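Local coordinates for protein ofchtiv-allosamidin (PDB 6JMB) that probably hydrolyses the beta-1,4 links of chitin as a group IV insect chitinase of glycoside hydrolase family 18, and binds the inhibitor allosamidin, at residues A207-S212 with Y224-A229; E213-E218 with A263-S268. All blocks are in the same frame, centred on the assembly; numbering follows the deposited sequence.

Overall arrangement
Both contacts draw on the long loop from strand 187-190 to helix 226-235 of the family 18 barrel. Contact 1 is the more buried: 207-212 meets the first turn of helix 226-235, and two backbone bonds onto the helix start are flanked by apolar side chains. Contact 2 lies at the surface, about 13 Å away between centres, where loop meets loop: 213-218 rests on the turn at 263-266 through a single direct hydrogen bond from an asparagine amide, a water and a proline packed beside a glutamate. Since 213-218 continues 207-212, one run of chain is tied first to the helix and then to the loop after strand 243-256; I211 CD1 packs on S216 and A217.

Contact 1: A207-S212 with Y224-A229; sequences APLFIS and YNVNNA
L209 and V226 meet obliquely, the methyl CD1 of L209 lying 3.8 Å from V226 CB and equally near CG1. L209 starts away from the helix, but CG anti to the backbone N (chi1 -161°) swings its tip back. F210 also starts away and ends nearer, but with CG anti to the carbonyl carbon (chi1 -54°): CD1 of the ring comes 3.7 Å from N227 CB, the approach oblique and ring and amide planes 57° apart, while L209 CG lies over one face, toward the rim. The N227 amide reaches on to Y333. P208 crosses N225 at about a right angle, its CG 3.9 Å from N225 CB.

N225 is the N-cap of helix 226-235: its OD1 takes the N-H of N228 at 2.9 Å, nearly in line with the side-chain C=O, while ND2 packs 3.4 Å from F210 C. An alanine here is likely to leave the N228 N-H uncapped and lose the packing against F210 C.

V226 N gives a nearly straight bond to P208 O (2.8 Å), and N227 N one to L209 O (3.0 Å). Loop carbonyls and an asparagine share the capping, and their partial negative charge probably suits the helix's positive end.

Contact 2: E213-E218 with A263-S268; sequences EGESAE and APNSPS
N265 supplies the direct hydrogen bond of this contact, its ND2 donating to the backbone O of E213 at 2.9 Å. The N-H points well at its acceptor (162°), which lies close to the amide plane of N265, although the donor is tilted somewhat from the carbonyl plane. An asparagine suits the place twice over: its short amide reaches the facing backbone, and its own backbone tolerates the left-handed conformation of the third residue in the type II turn from A263 to S266. S266 OG steadies that turn by donating to A263 O (2.6 Å).

Water extends the polar link. Water 1 accepts from N265 ND2 at 3.0 Å and gives a weak bond to E215 OE2, so the amide nitrogen serves both a carbonyl and a solvent molecule. The other carboxylate oxygen of E215 is held by S212 N, which fixes the side chain beside N265; its CG comes 3.4 Å from N265 ND2.

The remaining contacts are van der Waals. E213, extended beyond CG, runs obliquely past the P264 ring, with OE1 3.1 Å from P264 CD and CB 3.9 Å from P264 CG. G214 faces N265, where a side chain would collide with N265 CB; its backbone angles also call for glycine.

Around this surface junction, strand 309-314 contributes Y311, which touches both E213 and P264, while D304 of strand 300-304 accepts from E213 N. T203, earlier in the same long loop as 213-218, bonds to the turn, which follows strand 243-256 and leads into the short strand 268-269.

Contact 1: A207-S212 with Y224-A229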
loop_
_atom_site.group_PDB
_atom_site.type_symbol
_atom_site.label_atom_id
_atom_site.label_comp_id
_atom_site.label_asym_id
_atom_site.label_seq_id
_atom_site.Cartn_x
_atom_site.Cartn_y
_atom_site.Cartn_z
ATOM N N ALA A 207 -5.613 0.270 -10.152
ATOM C CA ALA A 207 -5.302 -1.130 -9.892
ATOM C C ALA A 207 -6.111 -2.045 -10.802
ATOM O O ALA A 207 -6.903 -2.862 -10.319
ATOM C CB ALA A 207 -5.571 -1.454 -8.419
ATOM N N PRO A 208 -5.927 -1.966 -12.117
ATOM C CA PRO A 208 -6.629 -2.904 -13.002
ATOM C C PRO A 208 -6.115 -4.316 -12.769
ATOM O O PRO A 208 -4.916 -4.532 -12.589
ATOM C CB PRO A 208 -6.248 -2.409 -14.401
ATOM C CG PRO A 208 -4.880 -1.816 -14.217
ATOM C CD PRO A 208 -4.847 -1.237 -12.816
ATOM N N LEU A 209 -7.035 -5.283 -12.770
ATOM C CA LEU A 209 -6.632 -6.672 -12.584
ATOM C C LEU A 209 -5.968 -7.223 -13.839
ATOM O O LEU A 209 -4.925 -7.886 -13.763
ATOM C CB LEU A 209 -7.856 -7.508 -12.207
ATOM C CG LEU A 209 -7.675 -8.870 -11.546
ATOM C CD1 LEU A 209 -6.643 -8.805 -10.431
ATOM C CD2 LEU A 209 -9.023 -9.332 -11.001
ATOM N N PHE A 210 -6.548 -6.947 -15.001
ATOM C CA PHE A 210 -6.065 -7.471 -16.274
ATOM C C PHE A 210 -5.913 -6.294 -17.235
ATOM O O PHE A 210 -5.891 -5.125 -16.830
ATOM C CB PHE A 210 -7.037 -8.531 -16.815
ATOM C CG PHE A 210 -7.331 -9.640 -15.850
ATOM C CD1 PHE A 210 -6.359 -10.582 -15.540
ATOM C CD2 PHE A 210 -8.583 -9.755 -15.266
ATOM C CE1 PHE A 210 -6.632 -11.614 -14.654
ATOM C CE2 PHE A 210 -8.866 -10.789 -14.386
ATOM C CZ PHE A 210 -7.888 -11.718 -14.076
ATOM N N ILE A 211 -5.824 -6.594 -18.534
ATOM C CA ILE A 211 -5.810 -5.576 -19.583
ATOM C C ILE A 211 -6.984 -4.617 -19.398
ATOM O O ILE A 211 -8.052 -5.014 -18.917
ATOM C CB ILE A 211 -5.815 -6.230 -20.981
ATOM C CG1 ILE A 211 -5.481 -5.213 -22.071
ATOM C CG2 ILE A 211 -7.162 -6.908 -21.267
ATOM C CD1 ILE A 211 -5.128 -5.875 -23.404
ATOM N N SER A 212 -6.784 -3.350 -19.752
ATOM C CA SER A 212 -7.784 -2.301 -19.621
ATOM C C SER A 212 -8.309 -1.880 -20.989
ATOM O O SER A 212 -7.651 -2.066 -22.019
ATOM C CB SER A 212 -7.189 -1.067 -18.936
ATOM O OG SER A 212 -6.701 -1.388 -17.640
ATOM N N TYR A 224 0.852 -2.573 -17.141
ATOM C CA TYR A 224 0.876 -2.384 -15.690
ATOM C C TYR A 224 -0.472 -2.813 -15.126
ATOM O O TYR A 224 -1.426 -2.031 -15.109
ATOM C CB TYR A 224 1.162 -0.930 -15.341
ATOM C CG TYR A 224 2.499 -0.381 -15.800
ATOM C CD1 TYR A 224 3.523 -1.211 -16.236
ATOM C CD2 TYR A 224 2.726 0.991 -15.792
ATOM C CE1 TYR A 224 4.745 -0.685 -16.645
ATOM C CE2 TYR A 224 3.934 1.522 -16.201
ATOM C CZ TYR A 224 4.937 0.679 -16.626
ATOM O OH TYR A 224 6.140 1.212 -17.036
ATOM N N ASN A 225 -0.563 -4.061 -14.671
ATOM C CA ASN A 225 -1.782 -4.529 -14.028
ATOM C C ASN A 225 -1.439 -5.541 -12.936
ATOM O O ASN A 225 -0.306 -6.021 -12.825
ATOM C CB ASN A 225 -2.835 -5.011 -15.045
ATOM C CG ASN A 225 -2.336 -6.137 -15.938
ATOM O OD1 ASN A 225 -1.841 -7.156 -15.460
ATOM N ND2 ASN A 225 -2.488 -5.961 -17.251
ATOM N N VAL A 226 -2.439 -5.826 -12.101
ATOM C CA VAL A 226 -2.228 -6.652 -10.914
ATOM C C VAL A 226 -1.796 -8.059 -11.307
ATOM O O VAL A 226 -0.870 -8.629 -10.717
ATOM C CB VAL A 226 -3.499 -6.666 -10.046
ATOM C CG1 VAL A 226 -3.341 -7.632 -8.875
ATOM C CG2 VAL A 226 -3.823 -5.256 -9.557
ATOM N N ASN A 227 -2.468 -8.648 -12.296
ATOM C CA ASN A 227 -2.131 -10.007 -12.711
ATOM C C ASN A 227 -0.683 -10.102 -13.186
ATOM O O ASN A 227 0.048 -11.027 -12.803
ATOM C CB ASN A 227 -3.104 -10.476 -13.794
ATOM C CG ASN A 227 -2.729 -11.818 -14.379
ATOM O OD1 ASN A 227 -2.683 -12.835 -13.683
ATOM N ND2 ASN A 227 -2.479 -11.833 -15.682
ATOM N N ASN A 228 -0.240 -9.148 -14.010
ATOM C CA ASN A 228 1.138 -9.202 -14.489
ATOM C C ASN A 228 2.127 -9.092 -13.336
ATOM O O ASN A 228 3.140 -9.801 -13.308
ATOM C CB ASN A 228 1.393 -8.108 -15.524
ATOM C CG ASN A 228 0.830 -8.450 -16.889
ATOM O OD1 ASN A 228 0.581 -9.617 -17.204
ATOM N ND2 ASN A 228 0.623 -7.432 -17.704
ATOM N N ALA A 229 1.830 -8.234 -12.356
ATOM C CA ALA A 229 2.737 -8.048 -11.230
ATOM C C ALA A 229 2.796 -9.292 -10.356
ATOM O O ALA A 229 3.882 -9.746 -9.980
ATOM C CB ALA A 229 2.302 -6.838 -10.402
#

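Contact 2: E213-E218 with A263-S268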
loop_
_atom_site.group_PDB
_atom_site.type_symbol
_atom_site.label_atom_id
_atom_site.label_comp_id
_atom_site.label_asym_id
_atom_site.label_seq_id
_atom_site.Cartn_x
_atom_site.Cartn_y
_atom_site.Cartn_z
ATOM N N GLU A 213 -9.505 -1.290 -20.983
ATOM C CA GLU A 213 -10.047 -0.683 -22.193
ATOM C C GLU A 213 -9.040 0.304 -22.768
ATOM O O GLU A 213 -8.434 1.095 -22.038
ATOM C CB GLU A 213 -11.349 0.058 -21.870
ATOM C CG GLU A 213 -12.535 -0.853 -21.604
ATOM C CD GLU A 213 -13.760 -0.103 -21.102
ATOM O OE1 GLU A 213 -13.787 1.141 -21.180
ATOM O OE2 GLU A 213 -14.709 -0.756 -20.627
ATOM N N GLY A 214 -8.848 0.239 -24.084
ATOM C CA GLY A 214 -7.956 1.151 -24.763
ATOM C C GLY A 214 -6.515 0.710 -24.846
ATOM O O GLY A 214 -5.701 1.435 -25.434
ATOM N N GLU A 215 -6.168 -0.445 -24.285
ATOM C CA GLU A 215 -4.812 -0.965 -24.354
ATOM C C GLU A 215 -4.695 -2.003 -25.464
ATOM O O GLU A 215 -5.664 -2.680 -25.813
ATOM C CB GLU A 215 -4.402 -1.599 -23.021
ATOM C CG GLU A 215 -4.257 -0.594 -21.903
ATOM C CD GLU A 215 -3.704 -1.205 -20.634
ATOM O OE1 GLU A 215 -4.164 -2.300 -20.245
ATOM O OE2 GLU A 215 -2.800 -0.588 -20.028
ATOM N N SER A 216 -3.488 -2.123 -26.011
ATOM C CA SER A 216 -3.210 -3.144 -27.008
ATOM C C SER A 216 -2.897 -4.470 -26.331
ATOM O O SER A 216 -2.247 -4.512 -25.280
ATOM C CB SER A 216 -2.023 -2.724 -27.873
ATOM O OG SER A 216 -1.528 -3.824 -28.618
ATOM N N ALA A 217 -3.364 -5.560 -26.939
ATOM C CA ALA A 217 -3.076 -6.896 -26.441
ATOM C C ALA A 217 -1.736 -7.430 -26.930
ATOM O O ALA A 217 -1.300 -8.487 -26.465
ATOM C CB ALA A 217 -4.201 -7.862 -26.816
ATOM N N GLU A 218 -1.083 -6.734 -27.855
ATOM C CA GLU A 218 0.298 -7.055 -28.178
ATOM C C GLU A 218 1.170 -6.733 -26.970
ATOM O O GLU A 218 0.940 -5.742 -26.273
ATOM C CB GLU A 218 0.752 -6.231 -29.381
ATOM C CG GLU A 218 -0.108 -6.423 -30.619
ATOM C CD GLU A 218 -0.277 -5.144 -31.421
ATOM O OE1 GLU A 218 -0.420 -5.233 -32.660
ATOM O OE2 GLU A 218 -0.266 -4.051 -30.815
ATOM N N ALA A 263 -13.383 7.287 -21.881
ATOM C CA ALA A 263 -13.027 5.914 -21.599
ATOM C C ALA A 263 -11.698 5.885 -20.848
ATOM O O ALA A 263 -10.967 6.879 -20.810
ATOM C CB ALA A 263 -12.898 5.144 -22.914
ATOM N N PRO A 264 -11.345 4.750 -20.247
ATOM C CA PRO A 264 -9.954 4.556 -19.836
ATOM C C PRO A 264 -9.058 4.758 -21.047
ATOM O O PRO A 264 -9.468 4.530 -22.189
ATOM C CB PRO A 264 -9.922 3.100 -19.352
ATOM C CG PRO A 264 -11.350 2.769 -19.024
ATOM C CD PRO A 264 -12.171 3.553 -20.005
ATOM N N ASN A 265 -7.839 5.236 -20.791
ATOM C CA ASN A 265 -6.852 5.520 -21.833
ATOM C C ASN A 265 -7.267 6.657 -22.762
ATOM O O ASN A 265 -6.908 6.671 -23.946
ATOM C CB ASN A 265 -6.423 4.264 -22.591
ATOM C CG ASN A 265 -5.480 3.430 -21.773
ATOM O OD1 ASN A 265 -4.324 3.808 -21.574
ATOM N ND2 ASN A 265 -5.976 2.321 -21.241
ATOM N N SER A 266 -7.996 7.627 -22.222
ATOM C CA SER A 266 -8.321 8.861 -22.916
ATOM C C SER A 266 -7.360 9.962 -22.490
ATOM O O SER A 266 -6.991 10.040 -21.310
ATOM C CB SER A 266 -9.735 9.310 -22.560
ATOM O OG SER A 266 -10.694 8.332 -22.913
ATOM N N PRO A 267 -6.965 10.826 -23.423
ATOM C CA PRO A 267 -6.060 11.931 -23.084
ATOM C C PRO A 267 -6.496 12.706 -21.844
ATOM O O PRO A 267 -7.675 13.030 -21.658
ATOM C CB PRO A 267 -6.104 12.808 -24.341
ATOM C CG PRO A 267 -6.328 11.821 -25.443
ATOM C CD PRO A 267 -7.244 10.762 -24.868
ATOM N N SER A 268 -5.516 12.999 -20.995
ATOM C CA SER A 268 -5.698 13.743 -19.764
ATOM C C SER A 268 -4.798 14.973 -19.777
ATOM O O SER A 268 -3.750 14.992 -20.432
ATOM C CB SER A 268 -5.331 12.864 -18.561
ATOM O OG SER A 268 -5.236 13.631 -17.371
HETATM O O HOH W 1 -4.054 1.643 -19.026
#